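Local coordinates for LC-Est1C (Uncultured organism, PDB 3WYD), which probably hydrolyses carboxylic ester bonds as the C-terminal catalytic domain of a metagenome-derived alpha/beta-hydrolase esterase, at residues A136-A141 with P156-H161; R172-V177 with I187-I192. One frame throughout, in Å; residues are numbered along the deposited sequence.

Contact 1 (136-141 with 156-161) is core: two neighbouring parallel strands meet, and every residue in it is buried. In contact 2 (172-177 with 187-192) a helix covers an edge strand, 187-192, and part of the interface is exposed. The centre of contact 1 is about 7 Å, and that of contact 2 about 14 Å, from the centre of the chain. Backbone hydrogen bonds dominate the first; the second has none across it and relies on a salt bridge and a valine over a tyrosine ring. They reach the same sheet: strand 157-162 lies between 136-140 and 187-192. Backbone hydrogen bonds between these last two strands, among them Ile190 N to Val159 O, join the contacts, as does the side-chain pair His161 ND1 and Ser173 OG.

Contact 1. Residues A136-A141 with P156-H161; sequences ALAPVA and PQLVVH
Val140 and Val160 meet in the tight part of the contact, Val140 CG2 4.1 Å from Val160 CB; CG1 anti to the backbone nitrogen in both (chi1 176° in Val160) sets them side by side, pointing the same way. Val160 N reaches Pro139 O at 3.1 Å, and Ala141 N reaches Val160 O at 2.9 Å, nearly straight (175° at the hydrogen). The looser pair is Pro139 and Val159: their CA atoms spread to 5.4 Å, and the proline nitrogen has no hydrogen for Leu158 O. Ala138 remains close, its CA making a CA-H...O contact of 3.0 Å with Leu158 O, and Pro139 CD packs against the same oxygen. With axes only 7° apart, these are adjacent parallel strands in the central sheet of an alpha/beta-hydrolase fold. Helix 118-129 covers the face of Leu137, Pro139 and Val159, helix 205-213 that of Ala136, Ala138 and Leu158. Past the proline, Leu158 N meets Leu137 O at 2.9 Å. Leu137 CD1 lies alongside Gln157 CG, whose amide oxygen is bonded to Trp124. Ala141 CA makes a CH-pi contact over the His161 ring, 3.7 Å from its centroid; ND1 is hydrogen-bonded to Ser173 OG, NE2 to Val168 O, and the side chain touches the probable Ser-His-Asp triad.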
ATOM      1  N   ALA A 136       3.039  12.673  18.831  1.00 10.98           N
ATOM      2  CA  ALA A 136       1.913  13.098  18.006  1.00 10.04           C
ATOM      3  C   ALA A 136       2.082  12.466  16.627  1.00  9.98           C
ATOM      4  O   ALA A 136       3.187  11.991  16.260  1.00 11.88           O
ATOM      5  CB  ALA A 136       1.922  14.611  17.884  1.00 12.07           C
ATOM      6  N   LEU A 137       0.974  12.395  15.889  1.00  9.51           N
ATOM      7  CA  LEU A 137       0.954  11.696  14.600  1.00  9.54           C
ATOM      8  C   LEU A 137       0.327  12.565  13.532  1.00  9.91           C
ATOM      9  O   LEU A 137      -0.561  13.371  13.830  1.00  9.62           O
ATOM     10  CB  LEU A 137       0.114  10.414  14.676  1.00  8.55           C
ATOM     11  CG  LEU A 137       0.496   9.441  15.790  1.00  9.38           C
ATOM     12  CD1 LEU A 137      -0.626   8.393  15.905  1.00 12.66           C
ATOM     13  CD2 LEU A 137       1.815   8.768  15.509  1.00 11.81           C
ATOM     14  N   ALA A 138       0.697  12.367  12.260  1.00 10.28           N
ATOM     15  CA  ALA A 138       0.035  13.076  11.153  1.00  9.95           C
ATOM     16  C   ALA A 138      -0.090  12.149   9.932  1.00 10.51           C
ATOM     17  O   ALA A 138       0.710  12.224   8.977  1.00 11.04           O
ATOM     18  CB  ALA A 138       0.804  14.368  10.805  1.00 10.65           C
ATOM     19  N   PRO A 139      -1.113  11.287   9.928  1.00  9.17           N
ATOM     20  CA  PRO A 139      -1.366  10.493   8.708  1.00  8.36           C
ATOM     21  C   PRO A 139      -2.028  11.287   7.588  1.00 11.05           C
ATOM     22  O   PRO A 139      -3.047  12.008   7.811  1.00 11.58           O
ATOM     23  CB  PRO A 139      -2.290   9.369   9.201  1.00  9.88           C
ATOM     24  CG  PRO A 139      -2.979   9.987  10.402  1.00 13.97           C
ATOM     25  CD  PRO A 139      -2.032  10.963  11.029  1.00 12.14           C
ATOM     26  N   VAL A 140      -1.483  11.129   6.383  1.00  9.32           N
ATOM     27  CA  VAL A 140      -1.957  11.874   5.209  1.00 10.05           C
ATOM     28  C   VAL A 140      -2.453  10.892   4.134  1.00 10.10           C
ATOM     29  O   VAL A 140      -1.688  10.031   3.689  1.00 11.06           O
ATOM     30  CB  VAL A 140      -0.807  12.742   4.641  1.00  9.81           C
ATOM     31  CG1 VAL A 140      -1.297  13.525   3.417  1.00 10.87           C
ATOM     32  CG2 VAL A 140      -0.312  13.730   5.747  1.00 12.92           C
ATOM     33  N   ALA A 141      -3.727  11.018   3.752  1.00 10.01           N
ATOM     34  CA  ALA A 141      -4.347  10.186   2.710  1.00 11.06           C
ATOM     35  C   ALA A 141      -4.197   8.704   3.030  1.00 10.97           C
ATOM     36  O   ALA A 141      -3.959   7.862   2.162  1.00 12.79           O
ATOM     37  CB  ALA A 141      -3.805  10.560   1.287  1.00 12.77           C
ATOM     38  N   PRO A 156      -2.084  13.173  20.288  1.00 12.06           N
ATOM     39  CA  PRO A 156      -2.751  14.175  19.418  1.00 11.08           C
ATOM     40  C   PRO A 156      -2.432  13.898  17.941  1.00 12.01           C
ATOM     41  O   PRO A 156      -1.266  13.632  17.582  1.00 11.94           O
ATOM     42  CB  PRO A 156      -2.137  15.510  19.857  1.00 13.99           C
ATOM     43  CG  PRO A 156      -1.631  15.253  21.243  1.00 19.17           C
ATOM     44  CD  PRO A 156      -1.171  13.774  21.256  1.00 12.95           C
ATOM     45  N   GLN A 157      -3.459  13.993  17.104  1.00 10.71           N
ATOM     46  CA  GLN A 157      -3.339  13.572  15.731  1.00 10.28           C
ATOM     47  C   GLN A 157      -3.797  14.696  14.814  1.00 10.53           C
ATOM     48  O   GLN A 157      -4.860  15.300  15.032  1.00 12.19           O
ATOM     49  CB  GLN A 157      -4.212  12.348  15.508  1.00 11.91           C
ATOM     50  CG  GLN A 157      -3.603  11.117  16.227  1.00 13.62           C
ATOM     51  CD  GLN A 157      -4.587   9.973  16.387  1.00 12.28           C
ATOM     52  OE1 GLN A 157      -5.174   9.508  15.419  1.00 14.13           O
ATOM     53  NE2 GLN A 157      -4.878   9.612  17.641  1.00 13.41           N
ATOM     54  N   LEU A 158      -3.022  14.965  13.768  1.00  9.90           N
ATOM     55  CA  LEU A 158      -3.428  15.770  12.637  1.00 10.75           C
ATOM     56  C   LEU A 158      -3.666  14.869  11.444  1.00 10.35           C
ATOM     57  O   LEU A 158      -2.758  14.123  11.055  1.00 12.83           O
ATOM     58  CB  LEU A 158      -2.282  16.740  12.296  1.00 12.99           C
ATOM     59  CG  LEU A 158      -2.556  17.558  11.021  1.00 13.48           C
ATOM     60  CD1 LEU A 158      -3.598  18.644  11.344  1.00 15.94           C
ATOM     61  CD2 LEU A 158      -1.310  18.235  10.518  1.00 13.51           C
ATOM     62  N   VAL A 159      -4.885  14.867  10.932  1.00 10.75           N
ATOM     63  CA  VAL A 159      -5.266  13.977   9.853  1.00  9.75           C
ATOM     64  C   VAL A 159      -5.528  14.826   8.616  1.00 10.92           C
ATOM     65  O   VAL A 159      -6.218  15.808   8.707  1.00 11.15           O
ATOM     66  CB  VAL A 159      -6.537  13.201  10.197  1.00 10.99           C
ATOM     67  CG1 VAL A 159      -6.940  12.259   9.039  1.00 11.84           C
ATOM     68  CG2 VAL A 159      -6.312  12.366  11.487  1.00 10.26           C
ATOM     69  N   VAL A 160      -4.952  14.436   7.472  1.00 10.92           N
ATOM     70  CA  VAL A 160      -5.140  15.188   6.204  1.00 10.38           C
ATOM     71  C   VAL A 160      -5.669  14.258   5.144  1.00  9.58           C
ATOM     72  O   VAL A 160      -5.190  13.116   5.021  1.00 10.65           O
ATOM     73  CB  VAL A 160      -3.824  15.771   5.732  1.00 10.86           C
ATOM     74  CG1 VAL A 160      -3.991  16.461   4.380  1.00 12.28           C
ATOM     75  CG2 VAL A 160      -3.251  16.730   6.755  1.00 12.76           C
ATOM     76  N   HIS A 161      -6.736  14.658   4.436  1.00  9.17           N
ATOM     77  CA  HIS A 161      -7.202  13.823   3.326  1.00 10.02           C
ATOM     78  C   HIS A 161      -7.892  14.704   2.329  1.00 13.12           C
ATOM     79  O   HIS A 161      -8.595  15.639   2.717  1.00 11.72           O
ATOM     80  CB  HIS A 161      -8.208  12.742   3.813  1.00 11.74           C
ATOM     81  CG  HIS A 161      -8.152  11.446   3.058  1.00 10.13           C
ATOM     82  ND1 HIS A 161      -7.789  10.265   3.670  1.00  9.70           N
ATOM     83  CD2 HIS A 161      -8.369  11.149   1.754  1.00 12.47           C
ATOM     84  CE1 HIS A 161      -7.856   9.275   2.793  1.00  9.92           C
ATOM     85  NE2 HIS A 161      -8.147   9.794   1.606  1.00 12.20           N
TER

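Contact 2. Residues R172-V177 with I187-I192; sequences RSRVMV and IKYIEI
Val177 and Tyr189 cross at about a right angle, and the methyl CG2 of Val177 comes down over one face of the phenol ring. The evidence for a CH-pi contact is a separation of 4.0 Å between Val177 CG2 and the Tyr189 ring centroid, with the methyl over the ring face. The methyl is displaced toward the CB end of the ring, which puts Val177 CG2 only 3.7 Å from Tyr189 CG. Ile187 extends the apolar patch, its CD1 lying 4.1 Å from Val177 CG2. Tyr189 holds its CG opposite the backbone nitrogen (chi1 174°), and the ring runs out from the strand toward the helix, where its hydroxyl passes near Ser173 CB and Arg174 CG.

Around that hydroxyl the chemistry turns polar. The guanidinium of Arg174 stands almost perpendicular to the tyrosine ring and grips the Glu191 carboxylate side-on, in a salt bridge made of two hydrogen bonds: Arg174 NE to Glu191 OE1 and Arg174 NH2 to Glu191 OE2, each 2.9 Å. Both oxygens lie close to the guanidinium plane, yet the nitrogens meet them on their syn sides and well out of the carboxylate plane, because the two flat groups are turned 33° against each other. Tyr189 OH donates to Glu191 OE1 at 2.7 Å, and Glu191 OE1 receives it on its anti lone pair, so this oxygen accepts two bonds and the carboxylate's rotation is fixed. The charged pair closes the more exposed edge of the interface. With the axes 160° apart, helix 171-181 runs nearly antiparallel to strand 187-192, the arrangement of a beta-alpha-beta crossover, here begun by strand 157-162 in the alpha/beta-hydrolase fold.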
ATOM      1  N   ARG A 172     -12.020   6.784   4.336  1.00 12.36           N
ATOM      2  CA  ARG A 172     -11.041   6.032   5.156  1.00 13.98           C
ATOM      3  C   ARG A 172     -10.450   6.922   6.248  1.00 12.68           C
ATOM      4  O   ARG A 172     -10.227   6.425   7.368  1.00 14.41           O
ATOM      5  CB  ARG A 172      -9.935   5.408   4.285  1.00 10.83           C
ATOM      6  CG  ARG A 172     -10.436   4.447   3.218  1.00 12.87           C
ATOM      7  CD  ARG A 172     -11.227   3.256   3.824  1.00 15.54           C
ATOM      8  NE  ARG A 172     -11.686   2.386   2.753  1.00 18.76           N
ATOM      9  CZ  ARG A 172     -12.770   2.618   2.020  1.00 22.87           C
ATOM     10  NH1 ARG A 172     -13.679   3.510   2.411  1.00 23.39           N
ATOM     11  NH2 ARG A 172     -13.024   1.870   0.950  1.00 25.10           N
ATOM     12  N   SER A 173     -10.300   8.235   6.010  1.00 10.58           N
ATOM     13  CA  SER A 173      -9.874   9.108   7.099  1.00 11.14           C
ATOM     14  C   SER A 173     -11.091   9.492   7.938  1.00 10.74           C
ATOM     15  O   SER A 173     -10.983   9.653   9.164  1.00 11.15           O
ATOM     16  CB  SER A 173      -9.171  10.360   6.579  1.00 11.05           C
ATOM     17  OG  SER A 173      -7.816  10.076   6.318  1.00 10.79           O
ATOM     18  N   ARG A 174     -12.235   9.737   7.294  1.00 11.91           N
ATOM     19  CA  ARG A 174     -13.392  10.225   8.059  1.00 10.72           C
ATOM     20  C   ARG A 174     -13.745   9.240   9.161  1.00 13.09           C
ATOM     21  O   ARG A 174     -14.072   9.660  10.269  1.00 12.60           O
ATOM     22  CB  ARG A 174     -14.580  10.446   7.135  1.00 11.61           C
ATOM     23  CG  ARG A 174     -14.446  11.591   6.186  1.00 11.66           C
ATOM     24  CD  ARG A 174     -15.655  11.638   5.233  1.00 14.99           C
ATOM     25  NE  ARG A 174     -15.608  12.811   4.375  1.00 14.45           N
ATOM     26  CZ  ARG A 174     -16.383  12.994   3.305  1.00 16.54           C
ATOM     27  NH1 ARG A 174     -17.246  12.047   2.946  1.00 20.19           N
ATOM     28  NH2 ARG A 174     -16.200  14.063   2.546  1.00 18.12           N
ATOM     29  N   VAL A 175     -13.716   7.945   8.881  1.00 12.48           N
ATOM     30  CA  VAL A 175     -14.130   6.976   9.898  1.00 11.64           C
ATOM     31  C   VAL A 175     -13.151   6.937  11.072  1.00 12.69           C
ATOM     32  O   VAL A 175     -13.544   6.672  12.211  1.00 14.79           O
ATOM     33  CB  VAL A 175     -14.388   5.587   9.341  1.00 13.00           C
ATOM     34  CG1 VAL A 175     -15.596   5.630   8.365  1.00 14.96           C
ATOM     35  CG2 VAL A 175     -13.140   4.993   8.703  1.00 15.77           C
ATOM     36  N   MET A 176     -11.872   7.222  10.806  1.00 10.68           N
ATOM     37  CA  MET A 176     -10.877   7.218  11.865  1.00 11.59           C
ATOM     38  C   MET A 176     -11.018   8.443  12.764  1.00 11.56           C
ATOM     39  O   MET A 176     -10.984   8.335  13.960  1.00 11.53           O
ATOM     40  CB  MET A 176      -9.478   7.237  11.248  1.00 11.27           C
ATOM     41  CG  MET A 176      -9.133   6.049  10.379  1.00 11.38           C
ATOM     42  SD  MET A 176      -9.086   4.460  11.263  1.00 12.77           S
ATOM     43  CE  MET A 176      -7.379   4.483  11.798  1.00 13.97           C
ATOM     44  N   VAL A 177     -11.263   9.596  12.153  1.00 10.52           N
ATOM     45  CA  VAL A 177     -11.516  10.836  12.893  1.00 10.70           C
ATOM     46  C   VAL A 177     -12.782  10.668  13.749  1.00 10.91           C
ATOM     47  O   VAL A 177     -12.779  11.070  14.916  1.00 10.91           O
ATOM     48  CB  VAL A 177     -11.662  12.026  11.933  1.00 10.15           C
ATOM     49  CG1 VAL A 177     -12.043  13.306  12.703  1.00 11.31           C
ATOM     50  CG2 VAL A 177     -10.362  12.272  11.191  1.00 13.82           C
ATOM     51  N   ILE A 187      -7.677  15.987  18.236  1.00 11.16           N
ATOM     52  CA  ILE A 187      -7.557  15.654  16.815  1.00 12.01           C
ATOM     53  C   ILE A 187      -7.958  16.870  16.004  1.00 13.57           C
ATOM     54  O   ILE A 187      -8.917  17.604  16.342  1.00 16.85           O
ATOM     55  CB  ILE A 187      -8.349  14.366  16.442  1.00 11.86           C
ATOM     56  CG1 ILE A 187      -8.086  13.924  14.990  1.00 14.33           C
ATOM     57  CG2 ILE A 187      -9.860  14.551  16.725  1.00 12.71           C
ATOM     58  CD1 ILE A 187      -8.340  12.434  14.781  1.00 12.94           C
ATOM     59  N   LYS A 188      -7.194  17.113  14.953  1.00 11.36           N
ATOM     60  CA  LYS A 188      -7.519  18.128  13.980  1.00 12.17           C
ATOM     61  C   LYS A 188      -7.556  17.471  12.621  1.00 12.56           C
ATOM     62  O   LYS A 188      -6.607  16.777  12.241  1.00 13.07           O
ATOM     63  CB  LYS A 188      -6.464  19.243  13.991  1.00 11.94           C
ATOM     64  CG  LYS A 188      -6.692  20.300  12.870  1.00 14.86           C
ATOM     65  CD  LYS A 188      -5.707  21.469  12.989  1.00 21.04           C
ATOM     66  CE  LYS A 188      -6.064  22.521  11.929  1.00 25.25           C
ATOM     67  NZ  LYS A 188      -5.269  23.753  12.101  1.00 31.43           N
ATOM     68  N   TYR A 189      -8.630  17.668  11.886  1.00 11.73           N
ATOM     69  CA  TYR A 189      -8.759  16.990  10.607  1.00 11.92           C
ATOM     70  C   TYR A 189      -8.858  18.069   9.545  1.00 13.58           C
ATOM     71  O   TYR A 189      -9.788  18.902   9.558  1.00 14.95           O
ATOM     72  CB  TYR A 189     -10.026  16.137  10.624  1.00 12.21           C
ATOM     73  CG  TYR A 189     -10.400  15.463   9.301  1.00 10.60           C
ATOM     74  CD1 TYR A 189      -9.400  14.977   8.458  1.00 13.28           C
ATOM     75  CD2 TYR A 189     -11.745  15.279   8.927  1.00 11.12           C
ATOM     76  CE1 TYR A 189      -9.751  14.319   7.249  1.00 11.77           C
ATOM     77  CE2 TYR A 189     -12.069  14.607   7.747  1.00 12.28           C
ATOM     78  CZ  TYR A 189     -11.056  14.165   6.925  1.00 11.98           C
ATOM     79  OH  TYR A 189     -11.360  13.527   5.742  1.00 13.67           O
ATOM     80  N   ILE A 190      -7.910  18.008   8.616  1.00 11.94           N
ATOM     81  CA  ILE A 190      -7.885  18.888   7.424  1.00 11.52           C
ATOM     82  C   ILE A 190      -8.374  18.070   6.261  1.00 12.23           C
ATOM     83  O   ILE A 190      -7.627  17.295   5.648  1.00 12.80           O
ATOM     84  CB  ILE A 190      -6.485  19.484   7.172  1.00 12.64           C
ATOM     85  CG1 ILE A 190      -6.044  20.308   8.392  1.00 14.61           C
ATOM     86  CG2 ILE A 190      -6.498  20.363   5.867  1.00 13.89           C
ATOM     87  CD1 ILE A 190      -4.596  20.771   8.328  1.00 16.21           C
ATOM     88  N   GLU A 191      -9.639  18.273   5.899  1.00 12.97           N
ATOM     89  CA  GLU A 191     -10.176  17.645   4.701  1.00 12.17           C
ATOM     90  C   GLU A 191     -10.164  18.685   3.581  1.00 14.56           C
ATOM     91  O   GLU A 191     -10.741  19.776   3.743  1.00 16.61           O
ATOM     92  CB  GLU A 191     -11.577  17.145   4.919  1.00 11.86           C
ATOM     93  CG  GLU A 191     -12.039  16.297   3.730  1.00 14.98           C
ATOM     94  CD  GLU A 191     -13.413  15.721   3.924  1.00 16.36           C
ATOM     95  OE1 GLU A 191     -13.579  14.831   4.784  1.00 14.48           O
ATOM     96  OE2 GLU A 191     -14.362  16.168   3.236  1.00 18.59           O
ATOM     97  N   ILE A 192      -9.435  18.393   2.493  1.00 13.22           N
ATOM     98  CA  ILE A 192      -9.194  19.415   1.464  1.00 15.62           C
ATOM     99  C   ILE A 192     -10.172  19.279   0.320  1.00 14.47           C
ATOM    100  O   ILE A 192     -10.225  18.238  -0.352  1.00 13.76           O
ATOM    101  CB  ILE A 192      -7.775  19.310   0.941  1.00 15.92           C
ATOM    102  CG1 ILE A 192      -6.812  19.614   2.079  1.00 20.10           C
ATOM    103  CG2 ILE A 192      -7.565  20.254  -0.280  1.00 17.90           C
ATOM    104  CD1 ILE A 192      -5.363  19.351   1.803  1.00 22.04           C
TER